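Local structure of quinoline 2-oxidoreductase medium subunit (Pseudomonas putida, 1T3Q) at residues 199-211 with 222-235. The protein binds FAD and is the flavin-carrying medium subunit of quinoline 2-oxidoreductase, a molybdenum hydroxylase acting on quinoline. Residues are numbered along the deposited sequence; the frame is centred on the assembly and turned at random.
Sequences LSMQGGRCVAARI and QAIRANDFLVGKVI
Cys206 and Ile211, on the second strand of a beta hairpin, bond to the residues just after and just before helix 224-230. The helix runs back along strand 208-211 nearly antiparallel, 158° between the axes, which approach to 7.0 Å; the chain turns a corner at Val207. This is the sheet-and-helix layer of the CO dehydrogenase flavoprotein C-terminal domain, away from the FAD pocket. Ala223 N, at the N-cap, donates to Ile211 O; past the helix, the type II turn from Leu230 to Lys233 docks on Cys206, whose N reaches Lys233 O at 3.0 Å while Gly232 N closes to 2.6 Å on Cys206 O. Between these ties a classic bulge sets Val207 and Ala208 both opposite Ser200.

Leu230 lies over the strand, its CD1 3.8 Å from Ile211 CD1, the two side chains crossing at about a right angle, and its CB and CD1 cover Ala209 CB. Farther along, Leu199 CD1 and Ile235 CD1 meet tip to tip at 3.6 Å. Cys206 CB packs against the same Ile235 methyl; helix 261-284 packs against Leu199 through Ala279 and against Ile235 through Ile276 and Ala280.

At the hairpin end Arg205 extends with CG anti to its backbone N (chi1 -165°), then bends at chi3, bringing NH2 to Gly232 O at 2.9 Å with the carbonyl oxygen in the guanidinium plane; Val234 CG2 rests over one face, toward the rim. At the other end Arg210, bent at chi2 and chi3, curls back so that its guanidinium lies almost parallel to the Gln222 amide without stacking on it, and its NH1 approaches Ile224 CD1. With an alanine here the guanidinium goes, and Ile224 CD1 would probably lose its neighbour. Over one guanidinium face, toward its rim, a water accepts from Gln222 NE2 and donates to Ile211 O at 2.8 Å.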
ATOM      1  N   LEU C 199      55.019 -19.376 -33.845  1.00 25.45           N
ATOM      2  CA  LEU C 199      56.133 -20.178 -34.323  1.00 26.26           C
ATOM      3  C   LEU C 199      56.055 -20.594 -35.776  1.00 29.11           C
ATOM      4  O   LEU C 199      54.972 -20.755 -36.342  1.00 29.77           O
ATOM      5  CB  LEU C 199      56.262 -21.452 -33.489  1.00 25.50           C
ATOM      6  CG  LEU C 199      56.367 -21.315 -31.975  1.00 24.63           C
ATOM      7  CD1 LEU C 199      56.423 -22.704 -31.360  1.00 23.81           C
ATOM      8  CD2 LEU C 199      57.597 -20.504 -31.605  1.00 22.87           C
ATOM      9  N   SER C 200      57.231 -20.769 -36.363  1.00 31.14           N
ATOM     10  CA  SER C 200      57.365 -21.235 -37.730  1.00 33.38           C
ATOM     11  C   SER C 200      58.217 -22.490 -37.576  1.00 34.07           C
ATOM     12  O   SER C 200      59.343 -22.428 -37.078  1.00 32.42           O
ATOM     13  CB  SER C 200      58.089 -20.206 -38.592  1.00 35.07           C
ATOM     14  OG  SER C 200      58.304 -20.724 -39.892  1.00 39.50           O
ATOM     15  N   MET C 201      57.667 -23.631 -37.972  1.00 35.07           N
ATOM     16  CA  MET C 201      58.380 -24.891 -37.849  1.00 38.47           C
ATOM     17  C   MET C 201      58.674 -25.501 -39.213  1.00 40.42           C
ATOM     18  O   MET C 201      57.785 -25.632 -40.051  1.00 41.07           O
ATOM     19  CB  MET C 201      57.558 -25.883 -37.023  1.00 38.23           C
ATOM     20  CG  MET C 201      57.071 -25.354 -35.678  1.00 40.71           C
ATOM     21  SD  MET C 201      58.380 -25.075 -34.465  1.00 43.20           S
ATOM     22  CE  MET C 201      58.449 -26.682 -33.677  1.00 40.16           C
ATOM     23  N   GLN C 202      59.932 -25.864 -39.426  1.00 42.96           N
ATOM     24  CA  GLN C 202      60.355 -26.490 -40.671  1.00 45.52           C
ATOM     25  C   GLN C 202      60.836 -27.853 -40.201  1.00 46.61           C
ATOM     26  O   GLN C 202      61.984 -28.011 -39.782  1.00 46.98           O
ATOM     27  CB  GLN C 202      61.502 -25.703 -41.301  1.00 47.19           C
ATOM     28  CG  GLN C 202      61.435 -25.623 -42.812  1.00 49.52           C
ATOM     29  CD  GLN C 202      61.084 -24.235 -43.317  1.00 50.54           C
ATOM     30  OE1 GLN C 202      61.777 -23.260 -43.023  1.00 52.00           O
ATOM     31  NE2 GLN C 202      60.009 -24.140 -44.087  1.00 51.22           N
ATOM     32  N   GLY C 203      59.942 -28.832 -40.263  1.00 47.74           N
ATOM     33  CA  GLY C 203      60.266 -30.158 -39.780  1.00 48.29           C
ATOM     34  C   GLY C 203      59.833 -30.100 -38.331  1.00 48.16           C
ATOM     35  O   GLY C 203      58.775 -29.550 -38.028  1.00 50.30           O
ATOM     36  N   GLY C 204      60.633 -30.647 -37.427  1.00 47.68           N
ATOM     37  CA  GLY C 204      60.273 -30.589 -36.023  1.00 44.86           C
ATOM     38  C   GLY C 204      61.175 -29.565 -35.367  1.00 42.64           C
ATOM     39  O   GLY C 204      61.405 -29.601 -34.162  1.00 44.25           O
ATOM     40  N   ARG C 205      61.679 -28.641 -36.177  1.00 39.79           N
ATOM     41  CA  ARG C 205      62.590 -27.617 -35.690  1.00 37.41           C
ATOM     42  C   ARG C 205      62.049 -26.200 -35.892  1.00 34.91           C
ATOM     43  O   ARG C 205      61.481 -25.880 -36.936  1.00 32.84           O
ATOM     44  CB  ARG C 205      63.936 -27.786 -36.404  1.00 36.23           C
ATOM     45  CG  ARG C 205      65.102 -27.046 -35.789  1.00 35.78           C
ATOM     46  CD  ARG C 205      66.382 -27.426 -36.513  1.00 33.82           C
ATOM     47  NE  ARG C 205      66.667 -28.855 -36.399  1.00 32.56           N
ATOM     48  CZ  ARG C 205      67.211 -29.425 -35.330  1.00 29.82           C
ATOM     49  NH1 ARG C 205      67.429 -30.730 -35.314  1.00 30.47           N
ATOM     50  NH2 ARG C 205      67.553 -28.689 -34.283  1.00 28.49           N
ATOM     51  N   CYS C 206      62.232 -25.356 -34.883  1.00 33.49           N
ATOM     52  CA  CYS C 206      61.775 -23.973 -34.949  1.00 32.33           C
ATOM     53  C   CYS C 206      62.718 -23.143 -35.811  1.00 31.30           C
ATOM     54  O   CYS C 206      63.932 -23.191 -35.633  1.00 31.09           O
ATOM     55  CB  CYS C 206      61.701 -23.369 -33.539  1.00 31.06           C
ATOM     56  SG  CYS C 206      61.213 -21.620 -33.497  1.00 30.49           S
ATOM     57  N   VAL C 207      62.156 -22.388 -36.747  1.00 32.22           N
ATOM     58  CA  VAL C 207      62.959 -21.546 -37.627  1.00 32.31           C
ATOM     59  C   VAL C 207      62.712 -20.071 -37.325  1.00 31.03           C
ATOM     60  O   VAL C 207      63.554 -19.221 -37.599  1.00 32.48           O
ATOM     61  CB  VAL C 207      62.637 -21.824 -39.116  1.00 34.34           C
ATOM     62  CG1 VAL C 207      62.885 -23.292 -39.433  1.00 35.52           C
ATOM     63  CG2 VAL C 207      61.196 -21.458 -39.423  1.00 35.17           C
ATOM     64  N   ALA C 208      61.550 -19.776 -36.750  1.00 30.18           N
ATOM     65  CA  ALA C 208      61.195 -18.408 -36.398  1.00 28.45           C
ATOM     66  C   ALA C 208      60.268 -18.436 -35.191  1.00 27.40           C
ATOM     67  O   ALA C 208      59.387 -19.290 -35.099  1.00 27.55           O
ATOM     68  CB  ALA C 208      60.505 -17.723 -37.572  1.00 29.79           C
ATOM     69  N   ALA C 209      60.466 -17.499 -34.270  1.00 24.01           N
ATOM     70  CA  ALA C 209      59.638 -17.443 -33.076  1.00 23.11           C
ATOM     71  C   ALA C 209      59.398 -16.019 -32.604  1.00 21.49           C
ATOM     72  O   ALA C 209      60.277 -15.165 -32.699  1.00 19.60           O
ATOM     73  CB  ALA C 209      60.288 -18.258 -31.951  1.00 21.54           C
ATOM     74  N   ARG C 210      58.187 -15.776 -32.112  1.00 21.72           N
ATOM     75  CA  ARG C 210      57.801 -14.483 -31.562  1.00 22.78           C
ATOM     76  C   ARG C 210      57.050 -14.803 -30.276  1.00 22.08           C
ATOM     77  O   ARG C 210      55.923 -15.297 -30.310  1.00 22.39           O
ATOM     78  CB  ARG C 210      56.894 -13.706 -32.526  1.00 23.17           C
ATOM     79  CG  ARG C 210      57.606 -13.156 -33.758  1.00 24.96           C
ATOM     80  CD  ARG C 210      58.585 -12.029 -33.416  1.00 28.08           C
ATOM     81  NE  ARG C 210      57.908 -10.809 -32.977  1.00 29.25           N
ATOM     82  CZ  ARG C 210      58.522  -9.648 -32.752  1.00 29.85           C
ATOM     83  NH1 ARG C 210      59.834  -9.541 -32.923  1.00 30.78           N
ATOM     84  NH2 ARG C 210      57.823  -8.592 -32.355  1.00 27.87           N
ATOM     85  N   ILE C 211      57.703 -14.547 -29.148  1.00 21.65           N
ATOM     86  CA  ILE C 211      57.132 -14.798 -27.832  1.00 21.06           C
ATOM     87  C   ILE C 211      56.812 -13.452 -27.200  1.00 21.85           C
ATOM     88  O   ILE C 211      57.663 -12.562 -27.174  1.00 20.84           O
ATOM     89  CB  ILE C 211      58.136 -15.542 -26.926  1.00 21.25           C
ATOM     90  CG1 ILE C 211      58.684 -16.773 -27.655  1.00 21.84           C
ATOM     91  CG2 ILE C 211      57.465 -15.940 -25.613  1.00 21.71           C
ATOM     92  CD1 ILE C 211      57.615 -17.723 -28.164  1.00 21.11           C
ATOM     93  N   GLN C 222      57.850  -8.011 -25.843  1.00 23.97           N
ATOM     94  CA  GLN C 222      58.298  -8.896 -26.905  1.00 23.96           C
ATOM     95  C   GLN C 222      59.610  -9.469 -26.384  1.00 24.99           C
ATOM     96  O   GLN C 222      60.622  -8.762 -26.291  1.00 24.18           O
ATOM     97  CB  GLN C 222      58.504  -8.102 -28.200  1.00 24.28           C
ATOM     98  CG  GLN C 222      57.264  -7.318 -28.629  1.00 24.84           C
ATOM     99  CD  GLN C 222      56.051  -8.206 -28.903  1.00 25.01           C
ATOM    100  OE1 GLN C 222      54.907  -7.778 -28.737  1.00 26.89           O
ATOM    101  NE2 GLN C 222      56.298  -9.439 -29.333  1.00 23.27           N
ATOM    102  N   ALA C 223      59.571 -10.746 -26.010  1.00 24.48           N
ATOM    103  CA  ALA C 223      60.726 -11.439 -25.447  1.00 24.76           C
ATOM    104  C   ALA C 223      61.764 -11.822 -26.488  1.00 25.43           C
ATOM    105  O   ALA C 223      61.885 -12.992 -26.863  1.00 24.74           O
ATOM    106  CB  ALA C 223      60.265 -12.683 -24.691  1.00 23.77           C
ATOM    107  N   ILE C 224      62.526 -10.831 -26.938  1.00 25.58           N
ATOM    108  CA  ILE C 224      63.555 -11.051 -27.945  1.00 26.01           C
ATOM    109  C   ILE C 224      64.549 -12.136 -27.540  1.00 25.67           C
ATOM    110  O   ILE C 224      64.943 -12.952 -28.368  1.00 24.57           O
ATOM    111  CB  ILE C 224      64.311  -9.742 -28.244  1.00 27.28           C
ATOM    112  CG1 ILE C 224      63.318  -8.679 -28.717  1.00 26.23           C
ATOM    113  CG2 ILE C 224      65.378  -9.978 -29.309  1.00 26.93           C
ATOM    114  CD1 ILE C 224      62.459  -9.120 -29.889  1.00 28.51           C
ATOM    115  N   ARG C 225      64.954 -12.145 -26.271  1.00 24.99           N
ATOM    116  CA  ARG C 225      65.896 -13.152 -25.783  1.00 25.66           C
ATOM    117  C   ARG C 225      65.373 -14.563 -26.024  1.00 24.81           C
ATOM    118  O   ARG C 225      66.128 -15.461 -26.396  1.00 24.75           O
ATOM    119  CB  ARG C 225      66.151 -12.979 -24.287  1.00 26.31           C
ATOM    120  CG  ARG C 225      67.115 -11.873 -23.916  1.00 29.25           C
ATOM    121  N   ALA C 226      64.078 -14.755 -25.796  1.00 23.53           N
ATOM    122  CA  ALA C 226      63.458 -16.059 -25.994  1.00 21.64           C
ATOM    123  C   ALA C 226      63.340 -16.370 -27.481  1.00 22.58           C
ATOM    124  O   ALA C 226      63.577 -17.503 -27.905  1.00 22.04           O
ATOM    125  CB  ALA C 226      62.080 -16.087 -25.341  1.00 23.28           C
ATOM    126  N   ASN C 227      62.965 -15.364 -28.269  1.00 22.04           N
ATOM    127  CA  ASN C 227      62.830 -15.532 -29.717  1.00 22.81           C
ATOM    128  C   ASN C 227      64.140 -16.066 -30.294  1.00 23.07           C
ATOM    129  O   ASN C 227      64.167 -17.094 -30.972  1.00 23.76           O
ATOM    130  CB  ASN C 227      62.518 -14.191 -30.397  1.00 22.29           C
ATOM    131  CG  ASN C 227      61.172 -13.615 -29.988  1.00 21.59           C
ATOM    132  OD1 ASN C 227      60.815 -12.506 -30.396  1.00 23.85           O
ATOM    133  ND2 ASN C 227      60.423 -14.358 -29.194  1.00 17.52           N
ATOM    134  N   ASP C 228      65.222 -15.348 -30.016  1.00 23.13           N
ATOM    135  CA  ASP C 228      66.548 -15.709 -30.504  1.00 24.25           C
ATOM    136  C   ASP C 228      66.979 -17.104 -30.051  1.00 24.02           C
ATOM    137  O   ASP C 228      67.554 -17.864 -30.826  1.00 26.05           O
ATOM    138  CB  ASP C 228      67.570 -14.664 -30.043  1.00 24.34           C
ATOM    139  CG  ASP C 228      67.350 -13.300 -30.690  1.00 28.34           C
ATOM    140  OD1 ASP C 228      68.085 -12.350 -30.344  1.00 27.50           O
ATOM    141  OD2 ASP C 228      66.446 -13.177 -31.548  1.00 28.82           O
ATOM    142  N   PHE C 229      66.692 -17.437 -28.797  1.00 24.97           N
ATOM    143  CA  PHE C 229      67.045 -18.743 -28.251  1.00 24.20           C
ATOM    144  C   PHE C 229      66.342 -19.898 -28.960  1.00 23.55           C
ATOM    145  O   PHE C 229      66.949 -20.937 -29.223  1.00 25.98           O
ATOM    146  CB  PHE C 229      66.702 -18.800 -26.761  1.00 24.04           C
ATOM    147  CG  PHE C 229      66.825 -20.173 -26.165  1.00 23.42           C
ATOM    148  CD1 PHE C 229      68.073 -20.707 -25.864  1.00 23.41           C
ATOM    149  CD2 PHE C 229      65.693 -20.945 -25.931  1.00 23.54           C
ATOM    150  CE1 PHE C 229      68.191 -21.994 -25.335  1.00 24.63           C
ATOM    151  CE2 PHE C 229      65.800 -22.235 -25.402  1.00 21.94           C
ATOM    152  CZ  PHE C 229      67.049 -22.756 -25.104  1.00 22.22           C
ATOM    153  N   LEU C 230      65.063 -19.720 -29.264  1.00 23.23           N
ATOM    154  CA  LEU C 230      64.276 -20.761 -29.913  1.00 22.34           C
ATOM    155  C   LEU C 230      64.649 -21.079 -31.361  1.00 23.40           C
ATOM    156  O   LEU C 230      64.378 -22.179 -31.845  1.00 22.28           O
ATOM    157  CB  LEU C 230      62.786 -20.405 -29.837  1.00 22.03           C
ATOM    158  CG  LEU C 230      62.140 -20.509 -28.452  1.00 21.98           C
ATOM    159  CD1 LEU C 230      60.726 -19.947 -28.487  1.00 22.09           C
ATOM    160  CD2 LEU C 230      62.123 -21.965 -28.010  1.00 23.23           C
ATOM    161  N   VAL C 231      65.269 -20.128 -32.051  1.00 23.48           N
ATOM    162  CA  VAL C 231      65.652 -20.332 -33.446  1.00 24.37           C
ATOM    163  C   VAL C 231      66.595 -21.518 -33.641  1.00 25.17           C
ATOM    164  O   VAL C 231      67.709 -21.534 -33.112  1.00 24.98           O
ATOM    165  CB  VAL C 231      66.324 -19.072 -34.030  1.00 24.87           C
ATOM    166  CG1 VAL C 231      66.757 -19.331 -35.469  1.00 25.54           C
ATOM    167  CG2 VAL C 231      65.357 -17.901 -33.976  1.00 23.71           C
ATOM    168  N   GLY C 232      66.129 -22.506 -34.404  1.00 24.94           N
ATOM    169  CA  GLY C 232      66.927 -23.685 -34.688  1.00 26.63           C
ATOM    170  C   GLY C 232      66.797 -24.816 -33.683  1.00 27.39           C
ATOM    171  O   GLY C 232      67.478 -25.836 -33.794  1.00 27.06           O
ATOM    172  N   LYS C 233      65.921 -24.663 -32.701  1.00 28.16           N
ATOM    173  CA  LYS C 233      65.783 -25.713 -31.706  1.00 29.71           C
ATOM    174  C   LYS C 233      64.536 -26.576 -31.819  1.00 29.92           C
ATOM    175  O   LYS C 233      63.492 -26.135 -32.306  1.00 31.16           O
ATOM    176  CB  LYS C 233      65.880 -25.108 -30.300  1.00 30.09           C
ATOM    177  CG  LYS C 233      67.250 -24.505 -30.031  1.00 31.11           C
ATOM    178  CD  LYS C 233      67.470 -24.166 -28.578  1.00 31.14           C
ATOM    179  CE  LYS C 233      68.874 -23.635 -28.375  1.00 30.00           C
ATOM    180  NZ  LYS C 233      69.111 -22.432 -29.220  1.00 28.41           N
ATOM    181  N   VAL C 234      64.677 -27.831 -31.407  1.00 29.53           N
ATOM    182  CA  VAL C 234      63.563 -28.761 -31.388  1.00 30.79           C
ATOM    183  C   VAL C 234      62.902 -28.377 -30.078  1.00 30.43           C
ATOM    184  O   VAL C 234      63.517 -28.482 -29.016  1.00 31.39           O
ATOM    185  CB  VAL C 234      64.034 -30.226 -31.299  1.00 32.18           C
ATOM    186  CG1 VAL C 234      62.840 -31.141 -31.067  1.00 33.24           C
ATOM    187  CG2 VAL C 234      64.759 -30.616 -32.577  1.00 33.80           C
ATOM    188  N   ILE C 235      61.661 -27.914 -30.151  1.00 31.23           N
ATOM    189  CA  ILE C 235      60.958 -27.476 -28.960  1.00 31.20           C
ATOM    190  C   ILE C 235      60.359 -28.594 -28.114  1.00 31.88           C
ATOM    191  O   ILE C 235      59.387 -29.242 -28.503  1.00 31.22           O
ATOM    192  CB  ILE C 235      59.859 -26.462 -29.334  1.00 31.97           C
ATOM    193  CG1 ILE C 235      60.506 -25.243 -29.997  1.00 32.75           C
ATOM    194  CG2 ILE C 235      59.079 -26.041 -28.090  1.00 32.08           C
ATOM    195  CD1 ILE C 235      59.526 -24.213 -30.513  1.00 34.64           C
TER
HETATM  196  O   HOH W   1      58.284 -11.283 -29.636  1.00 22.81           O